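Adhesion and penetration protein autotransporter (Haemophilus influenzae, PDB 3SYJ) promotes adherence of the bacterium to host cells, invasion and bacterial aggregation through its secreted passenger domain, and is probably a serine protease. Local coordinates at residues Y9-G20 against T594-N602; L531-N540 against R675-C684. All blocks are in the same frame, centred on the assembly; numbering follows the deposited sequence.

Contact 1: Y9-G20 against T594-N602; sequences YQYYRDFAENKG and TPHAYNHLN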
# COMPACT_ATOMS: atom_id res chain seq x y z
N TYR A 9 -4.32 -43.08 40.25
CA TYR A 9 -4.74 -42.46 41.50
C TYR A 9 -4.99 -40.98 41.27
O TYR A 9 -5.83 -40.38 41.93
CB TYR A 9 -3.65 -42.63 42.57
CG TYR A 9 -4.15 -42.56 43.99
CD1 TYR A 9 -5.27 -43.27 44.41
CD2 TYR A 9 -3.47 -41.80 44.94
CE1 TYR A 9 -5.71 -43.21 45.73
CE2 TYR A 9 -3.90 -41.74 46.25
CZ TYR A 9 -5.01 -42.44 46.65
OH TYR A 9 -5.42 -42.35 47.95
N GLN A 10 -4.28 -40.40 40.30
CA GLN A 10 -4.42 -38.97 40.03
C GLN A 10 -5.86 -38.54 39.78
O GLN A 10 -6.26 -37.44 40.19
CB GLN A 10 -3.53 -38.54 38.87
CG GLN A 10 -3.30 -37.03 38.82
CD GLN A 10 -2.50 -36.51 40.02
OE1 GLN A 10 -1.52 -37.13 40.44
NE2 GLN A 10 -2.92 -35.37 40.57
N TYR A 11 -6.65 -39.39 39.12
CA TYR A 11 -8.05 -39.06 38.86
C TYR A 11 -8.78 -38.72 40.16
O TYR A 11 -9.47 -37.72 40.26
CB TYR A 11 -8.78 -40.22 38.19
CG TYR A 11 -8.55 -40.33 36.70
CD1 TYR A 11 -9.20 -39.48 35.81
CD2 TYR A 11 -7.71 -41.31 36.18
CE1 TYR A 11 -9.00 -39.59 34.44
CE2 TYR A 11 -7.50 -41.43 34.82
CZ TYR A 11 -8.15 -40.58 33.96
OH TYR A 11 -7.93 -40.71 32.61
N TYR A 12 -8.62 -39.58 41.15
CA TYR A 12 -9.32 -39.40 42.40
C TYR A 12 -8.81 -38.20 43.18
O TYR A 12 -9.54 -37.59 43.95
CB TYR A 12 -9.14 -40.66 43.23
CG TYR A 12 -9.66 -41.92 42.58
CD1 TYR A 12 -11.00 -42.28 42.67
CD2 TYR A 12 -8.80 -42.77 41.89
CE1 TYR A 12 -11.47 -43.45 42.08
CE2 TYR A 12 -9.26 -43.93 41.30
CZ TYR A 12 -10.59 -44.27 41.40
OH TYR A 12 -11.04 -45.44 40.81
N ARG A 13 -7.54 -37.87 43.01
CA ARG A 13 -6.97 -36.72 43.69
C ARG A 13 -7.45 -35.44 43.01
O ARG A 13 -7.91 -34.52 43.68
CB ARG A 13 -5.45 -36.79 43.70
CG ARG A 13 -4.86 -37.90 44.56
CD ARG A 13 -5.18 -37.73 46.03
NE ARG A 13 -5.19 -36.33 46.42
CZ ARG A 13 -4.10 -35.60 46.61
NH1 ARG A 13 -2.92 -36.18 46.45
NH2 ARG A 13 -4.18 -34.31 46.94
N ASP A 14 -7.36 -35.39 41.68
CA ASP A 14 -7.80 -34.22 40.93
C ASP A 14 -9.28 -33.95 41.17
O ASP A 14 -9.70 -32.80 41.34
CB ASP A 14 -7.52 -34.40 39.43
CG ASP A 14 -6.05 -34.18 39.07
OD1 ASP A 14 -5.28 -33.74 39.96
OD2 ASP A 14 -5.66 -34.44 37.91
N PHE A 15 -10.07 -35.02 41.19
CA PHE A 15 -11.51 -34.95 41.43
C PHE A 15 -11.78 -34.17 42.72
O PHE A 15 -12.57 -33.23 42.72
CB PHE A 15 -12.10 -36.37 41.52
CG PHE A 15 -13.56 -36.46 41.15
CD1 PHE A 15 -13.95 -36.65 39.83
CD2 PHE A 15 -14.54 -36.36 42.13
CE1 PHE A 15 -15.29 -36.74 39.49
CE2 PHE A 15 -15.89 -36.44 41.79
CZ PHE A 15 -16.26 -36.64 40.47
N ALA A 16 -11.09 -34.55 43.80
CA ALA A 16 -11.33 -33.94 45.10
C ALA A 16 -10.89 -32.47 45.16
O ALA A 16 -11.51 -31.66 45.85
CB ALA A 16 -10.65 -34.73 46.19
N GLU A 17 -9.82 -32.15 44.44
CA GLU A 17 -9.27 -30.80 44.46
C GLU A 17 -9.82 -29.92 43.34
O GLU A 17 -9.39 -28.78 43.18
CB GLU A 17 -7.73 -30.83 44.38
CG GLU A 17 -7.02 -31.79 45.36
CD GLU A 17 -7.19 -31.40 46.83
OE1 GLU A 17 -7.52 -30.23 47.12
OE2 GLU A 17 -6.98 -32.27 47.69
N ASN A 18 -10.76 -30.44 42.55
CA ASN A 18 -11.22 -29.73 41.36
C ASN A 18 -10.04 -29.32 40.48
O ASN A 18 -9.98 -28.18 40.01
CB ASN A 18 -12.06 -28.49 41.72
CG ASN A 18 -13.48 -28.84 42.15
OD1 ASN A 18 -13.88 -28.57 43.29
ND2 ASN A 18 -14.25 -29.45 41.26
N LYS A 19 -9.10 -30.23 40.27
CA LYS A 19 -7.95 -29.97 39.43
C LYS A 19 -7.95 -30.90 38.22
O LYS A 19 -8.93 -31.58 37.96
CB LYS A 19 -6.65 -30.09 40.22
CG LYS A 19 -6.55 -29.04 41.30
CD LYS A 19 -5.31 -29.17 42.15
CE LYS A 19 -5.16 -27.96 43.04
NZ LYS A 19 -3.89 -27.97 43.79
N GLY A 20 -6.84 -30.92 37.49
CA GLY A 20 -6.83 -31.59 36.20
C GLY A 20 -8.03 -31.14 35.39
O GLY A 20 -8.31 -29.94 35.26
N THR A 594 -1.20 -26.98 33.79
CA THR A 594 -2.51 -27.28 34.35
C THR A 594 -2.28 -27.76 35.78
O THR A 594 -1.37 -28.54 36.03
CB THR A 594 -3.22 -28.39 33.56
OG1 THR A 594 -3.36 -27.98 32.19
CG2 THR A 594 -4.58 -28.70 34.15
N PRO A 595 -3.08 -27.26 36.73
CA PRO A 595 -2.96 -27.72 38.12
C PRO A 595 -3.28 -29.21 38.28
O PRO A 595 -4.19 -29.71 37.62
CB PRO A 595 -4.02 -26.89 38.85
CG PRO A 595 -4.22 -25.69 38.01
CD PRO A 595 -4.03 -26.14 36.60
N HIS A 596 -2.56 -29.89 39.16
CA HIS A 596 -2.89 -31.27 39.51
C HIS A 596 -2.73 -31.48 41.02
O HIS A 596 -1.86 -30.88 41.64
CB HIS A 596 -2.01 -32.27 38.75
CG HIS A 596 -2.36 -32.41 37.30
ND1 HIS A 596 -3.51 -33.03 36.86
CD2 HIS A 596 -1.69 -32.02 36.19
CE1 HIS A 596 -3.54 -33.01 35.54
NE2 HIS A 596 -2.45 -32.40 35.11
N ALA A 597 -3.58 -32.33 41.59
CA ALA A 597 -3.50 -32.61 43.02
C ALA A 597 -2.12 -33.12 43.44
O ALA A 597 -1.53 -33.98 42.77
CB ALA A 597 -4.57 -33.60 43.42
N TYR A 598 -1.62 -32.57 44.54
CA TYR A 598 -0.30 -32.88 45.09
C TYR A 598 -0.21 -34.35 45.50
O TYR A 598 -1.17 -34.91 46.01
CB TYR A 598 -0.07 -31.98 46.31
CG TYR A 598 1.29 -32.08 47.00
CD1 TYR A 598 2.34 -31.27 46.60
CD2 TYR A 598 1.49 -32.95 48.07
CE1 TYR A 598 3.58 -31.33 47.23
CE2 TYR A 598 2.73 -33.02 48.71
CZ TYR A 598 3.77 -32.21 48.28
OH TYR A 598 5.00 -32.26 48.90
N ASN A 599 0.95 -34.98 45.29
CA ASN A 599 1.12 -36.39 45.65
C ASN A 599 1.72 -36.57 47.04
O ASN A 599 2.92 -36.37 47.24
CB ASN A 599 1.99 -37.11 44.61
CG ASN A 599 2.28 -38.56 45.01
OD1 ASN A 599 1.57 -39.15 45.82
ND2 ASN A 599 3.33 -39.12 44.43
N HIS A 600 0.87 -36.95 47.99
CA HIS A 600 1.30 -37.13 49.38
C HIS A 600 1.88 -38.52 49.65
O HIS A 600 2.28 -38.80 50.78
CB HIS A 600 0.14 -36.90 50.34
CG HIS A 600 -0.37 -35.49 50.37
ND1 HIS A 600 0.12 -34.53 51.24
CD2 HIS A 600 -1.35 -34.88 49.66
CE1 HIS A 600 -0.52 -33.39 51.04
NE2 HIS A 600 -1.41 -33.58 50.09
N LEU A 601 1.90 -39.41 48.66
CA LEU A 601 2.31 -40.79 48.91
C LEU A 601 3.81 -40.94 49.24
O LEU A 601 4.65 -40.19 48.75
CB LEU A 601 1.92 -41.70 47.75
CG LEU A 601 0.42 -41.87 47.47
CD1 LEU A 601 0.20 -42.71 46.24
CD2 LEU A 601 -0.28 -42.47 48.67
N ASN A 602 4.13 -41.92 50.08
CA ASN A 602 5.53 -42.20 50.40
C ASN A 602 6.28 -42.81 49.22
O ASN A 602 5.69 -43.07 48.17
CB ASN A 602 5.65 -43.11 51.63
CG ASN A 602 5.09 -44.50 51.39
OD1 ASN A 602 4.98 -44.96 50.25
ND2 ASN A 602 4.74 -45.19 52.48
O HOH W 1 -1.41 -37.19 43.27
O HOH W 2 -1.31 -38.84 45.22
O HOH W 3 -1.85 -27.71 41.38
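Asp14 on helix 9-17 lies against Ala597, their CA atoms 5.0 Å apart, where the irregular chain 594-602, which leaves beta-solenoid strand 586-593, runs along the N-terminal helix of the S6 peptidase part. The helix ends in a Schellman motif, Asn18 taking positive phi, and the chain that follows brings Gly20 N to Pro595 O, a 2.9 Å backbone hydrogen bond. Asp14 carries the middle of the interface with both carboxylate oxygens. Its OD1 takes the backbone N of Ala597 at 2.7 Å, met nearly along the C-O direction, and also NE2 of Gln10, which comes from above the carboxylate plane. OD2 receives His596 ND1 at 2.8 Å on its syn side; the ring and carboxylate planes are only 24° apart, and Asp621 holds NE2 on the far side of the ring, so the imidazole is pinned at both nitrogens. Gln10 CG stands anti to the backbone N (chi1 -162°) and the chain then bends at chi2, which carries the amide to Ala597: NE2 gives a nearly straight bond (172°) to a lone pair of Ala597 O, while a water links OE1 to the same carbonyl. Ala597 is thus gripped at N and O by two residues one helical turn apart, and its CB packs against CB of Arg13 and, at 3.6 Å, CG of Glu17. The same methyl lies over one face of the Arg13 guanidinium, whose NH2 forms a long salt bridge with Glu17 OE2, while Glu17 OE1 pairs with Arg56. Lys19 runs extended past His596 to a salt bridge with Glu85. At the other end of the helix, the Tyr9 ring packs on Leu601, CD2 to CD1 4.0 Å.

Contact 2: L531-N540 against R675-C684; sequences LDYRKEIAYN and RSDWTGLTTC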
# COMPACT_ATOMS: atom_id res chain seq x y z
N LEU A 531 9.01 -15.82 50.10
CA LEU A 531 8.48 -15.13 48.92
C LEU A 531 8.96 -13.69 48.83
O LEU A 531 9.00 -13.11 47.75
CB LEU A 531 6.94 -15.17 48.90
CG LEU A 531 6.26 -16.38 48.28
CD1 LEU A 531 6.63 -17.62 49.03
CD2 LEU A 531 4.75 -16.21 48.28
N ASP A 532 9.32 -13.11 49.97
CA ASP A 532 9.73 -11.71 50.04
C ASP A 532 11.21 -11.49 49.77
O ASP A 532 11.69 -10.36 49.76
CB ASP A 532 9.38 -11.12 51.42
CG ASP A 532 7.89 -11.02 51.64
OD1 ASP A 532 7.17 -10.67 50.69
OD2 ASP A 532 7.43 -11.27 52.78
N TYR A 533 11.96 -12.58 49.56
CA TYR A 533 13.41 -12.45 49.42
C TYR A 533 13.95 -13.13 48.19
O TYR A 533 15.14 -13.41 48.09
CB TYR A 533 14.10 -12.95 50.69
CG TYR A 533 13.61 -12.23 51.92
CD1 TYR A 533 14.12 -10.99 52.28
CD2 TYR A 533 12.60 -12.77 52.70
CE1 TYR A 533 13.66 -10.31 53.39
CE2 TYR A 533 12.13 -12.11 53.82
CZ TYR A 533 12.67 -10.88 54.16
OH TYR A 533 12.21 -10.22 55.27
N ARG A 534 13.05 -13.37 47.23
CA ARG A 534 13.41 -14.04 45.99
C ARG A 534 13.57 -13.04 44.86
O ARG A 534 12.98 -11.96 44.89
CB ARG A 534 12.35 -15.08 45.64
CG ARG A 534 12.37 -16.32 46.53
CD ARG A 534 13.60 -17.16 46.27
NE ARG A 534 13.63 -17.68 44.90
CZ ARG A 534 13.28 -18.91 44.55
NH1 ARG A 534 12.86 -19.77 45.47
NH2 ARG A 534 13.34 -19.29 43.27
N LYS A 535 14.36 -13.40 43.86
CA LYS A 535 14.55 -12.56 42.69
C LYS A 535 13.32 -12.60 41.81
O LYS A 535 13.04 -11.65 41.08
CB LYS A 535 15.78 -13.02 41.90
CG LYS A 535 17.10 -12.61 42.54
CD LYS A 535 18.30 -12.89 41.65
CE LYS A 535 18.88 -14.27 41.89
NZ LYS A 535 20.35 -14.28 41.58
N GLU A 536 12.57 -13.70 41.89
CA GLU A 536 11.41 -13.92 41.05
C GLU A 536 10.11 -13.72 41.81
O GLU A 536 9.92 -14.28 42.90
CB GLU A 536 11.41 -15.35 40.49
CG GLU A 536 12.71 -15.75 39.83
CD GLU A 536 13.70 -16.33 40.82
OE1 GLU A 536 13.42 -16.30 42.04
OE2 GLU A 536 14.76 -16.82 40.37
N ILE A 537 9.22 -12.91 41.24
CA ILE A 537 7.87 -12.79 41.76
C ILE A 537 6.92 -13.08 40.62
O ILE A 537 7.32 -13.04 39.46
CB ILE A 537 7.58 -11.38 42.33
CG1 ILE A 537 7.65 -10.32 41.23
CG2 ILE A 537 8.53 -11.07 43.46
CD1 ILE A 537 7.47 -8.89 41.72
N ALA A 538 5.67 -13.38 40.93
CA ALA A 538 4.75 -13.79 39.90
C ALA A 538 3.35 -13.29 40.17
O ALA A 538 2.98 -13.03 41.32
CB ALA A 538 4.75 -15.32 39.78
N TYR A 539 2.57 -13.14 39.11
CA TYR A 539 1.18 -12.76 39.23
C TYR A 539 0.36 -13.70 38.37
O TYR A 539 0.49 -13.71 37.15
CB TYR A 539 0.99 -11.30 38.78
CG TYR A 539 -0.44 -10.81 38.86
CD1 TYR A 539 -1.06 -10.64 40.09
CD2 TYR A 539 -1.16 -10.50 37.70
CE1 TYR A 539 -2.36 -10.18 40.17
CE2 TYR A 539 -2.47 -10.05 37.77
CZ TYR A 539 -3.06 -9.89 39.02
OH TYR A 539 -4.36 -9.44 39.13
N ASN A 540 -0.49 -14.50 39.02
CA ASN A 540 -1.28 -15.50 38.32
C ASN A 540 -2.57 -14.96 37.70
O ASN A 540 -3.28 -15.69 37.00
CB ASN A 540 -1.65 -16.63 39.28
CG ASN A 540 -0.45 -17.45 39.70
OD1 ASN A 540 0.64 -16.92 39.92
ND2 ASN A 540 -0.65 -18.76 39.82
N ARG A 675 5.45 -20.99 38.51
CA ARG A 675 5.24 -20.82 39.94
C ARG A 675 4.58 -22.05 40.56
O ARG A 675 3.64 -22.61 40.01
CB ARG A 675 4.41 -19.57 40.26
CG ARG A 675 3.82 -19.63 41.67
CD ARG A 675 3.83 -18.31 42.43
NE ARG A 675 2.57 -17.61 42.28
CZ ARG A 675 1.96 -16.91 43.24
NH1 ARG A 675 2.48 -16.81 44.46
NH2 ARG A 675 0.80 -16.33 42.97
N SER A 676 5.09 -22.48 41.71
CA SER A 676 4.55 -23.66 42.37
C SER A 676 3.26 -23.32 43.08
O SER A 676 3.23 -22.42 43.91
CB SER A 676 5.56 -24.20 43.38
OG SER A 676 4.92 -25.03 44.33
N ASP A 677 2.19 -24.05 42.74
CA ASP A 677 0.91 -23.90 43.45
C ASP A 677 1.05 -24.26 44.92
O ASP A 677 0.33 -23.74 45.78
CB ASP A 677 -0.16 -24.79 42.81
CG ASP A 677 -0.67 -24.25 41.49
OD1 ASP A 677 -0.63 -23.02 41.29
OD2 ASP A 677 -1.11 -25.06 40.65
N TRP A 678 2.00 -25.15 45.21
CA TRP A 678 2.14 -25.70 46.55
C TRP A 678 2.87 -24.76 47.51
O TRP A 678 2.55 -24.70 48.69
CB TRP A 678 2.82 -27.08 46.52
CG TRP A 678 2.80 -27.75 47.87
CD1 TRP A 678 3.81 -27.79 48.78
CD2 TRP A 678 1.69 -28.44 48.47
NE1 TRP A 678 3.42 -28.47 49.91
CE2 TRP A 678 2.12 -28.88 49.74
CE3 TRP A 678 0.39 -28.74 48.05
CZ2 TRP A 678 1.28 -29.59 50.60
CZ3 TRP A 678 -0.43 -29.44 48.91
CH2 TRP A 678 0.02 -29.86 50.16
N THR A 679 3.86 -24.03 46.99
CA THR A 679 4.66 -23.15 47.84
C THR A 679 4.53 -21.67 47.50
O THR A 679 4.90 -20.81 48.30
CB THR A 679 6.13 -23.51 47.73
OG1 THR A 679 6.58 -23.22 46.40
CG2 THR A 679 6.34 -24.99 48.04
N GLY A 680 4.01 -21.36 46.31
CA GLY A 680 3.93 -19.99 45.87
C GLY A 680 5.25 -19.50 45.30
O GLY A 680 5.34 -18.36 44.85
N LEU A 681 6.28 -20.35 45.32
CA LEU A 681 7.60 -19.99 44.80
C LEU A 681 7.72 -20.02 43.27
O LEU A 681 7.19 -20.91 42.61
CB LEU A 681 8.66 -20.91 45.39
CG LEU A 681 9.17 -20.46 46.75
CD1 LEU A 681 10.01 -21.55 47.38
CD2 LEU A 681 9.95 -19.16 46.60
N THR A 682 8.46 -19.06 42.71
CA THR A 682 8.64 -19.01 41.27
C THR A 682 10.04 -19.46 40.90
O THR A 682 11.01 -19.06 41.54
CB THR A 682 8.40 -17.59 40.71
OG1 THR A 682 7.10 -17.14 41.10
CG2 THR A 682 8.50 -17.57 39.18
N THR A 683 10.15 -20.31 39.89
CA THR A 683 11.45 -20.81 39.46
C THR A 683 11.65 -20.59 37.96
O THR A 683 10.77 -20.91 37.16
CB THR A 683 11.59 -22.31 39.76
OG1 THR A 683 11.52 -22.50 41.18
CG2 THR A 683 12.90 -22.83 39.24
N CYS A 684 12.80 -20.04 37.60
CA CYS A 684 13.16 -19.87 36.19
C CYS A 684 14.39 -20.70 35.89
O CYS A 684 15.41 -20.55 36.56
CB CYS A 684 13.44 -18.41 35.86
SG CYS A 684 12.01 -17.33 35.97
O HOH W 4 9.63 -16.77 44.10
O HOH W 5 14.72 -19.30 39.21
O HOH W 6 0.96 -20.79 40.78
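Thr682 packs against Glu536 and Ala538 where a hairpin, strands 669-675 and 682-688, leans on strand 536-539 of the beta-solenoid. The short strand axes run at 116° to each other and approach to 6.7 Å, so the hairpin lies across the coil and does not extend its parallel ladder. Packing is tight around Thr682: its OG1 sits 3.3 Å from Ala538 CB, and its CB is 3.8 Å from Glu536 CB. Farther along, Leu531 reaches the turn of the hairpin, its CD1 3.7 Å from Thr679 O. Asn540 OD1 accepts from both NE and NH2 of Arg675; both approach from the same side of the amide plane, NE tilted from it and NH2 well above it, and NH2 also bonds Asn494 O. A water joins Asn540 ND2 to Asp677 OD1. By contrast, the backbone edge beside Thr682 is water-bridged, Glu536 O to Thr682 N, and a second water joins Glu536 OE2 to Cys684 N, the cysteine being disulfide-bonded to Cys673. On this looser, partly exposed side Arg534, bent at chi2 and chi3, folds back to grip Glu536 OE1 side-on through NE and NH2, while its NH1 rests 3.2 Å from Leu681 CD2.

In the fold
The contacts alternate along the chain, in the order 9-20, 531-540, 594-602, 675-684, and their centres lie 21 Å apart. Contact 1 joins the protease domain to a loop of the beta-helix, bridging 573 residues of sequence; contact 2 stays within the beta-helix and its attached hairpin, setting the disulfide-linked hairpin against strand 536-539. Strand 567-575 ties them together: it pairs in parallel with both 536-539 and 586-593, the strand that leads into the loop 594-602. They also touch directly, since Trp678 in the hairpin turn stacks on Tyr598 and packs against His600. Protease domain, loop and hairpin thus form one continuous set of contacts alongside the solenoid, away from the putative active-site serine.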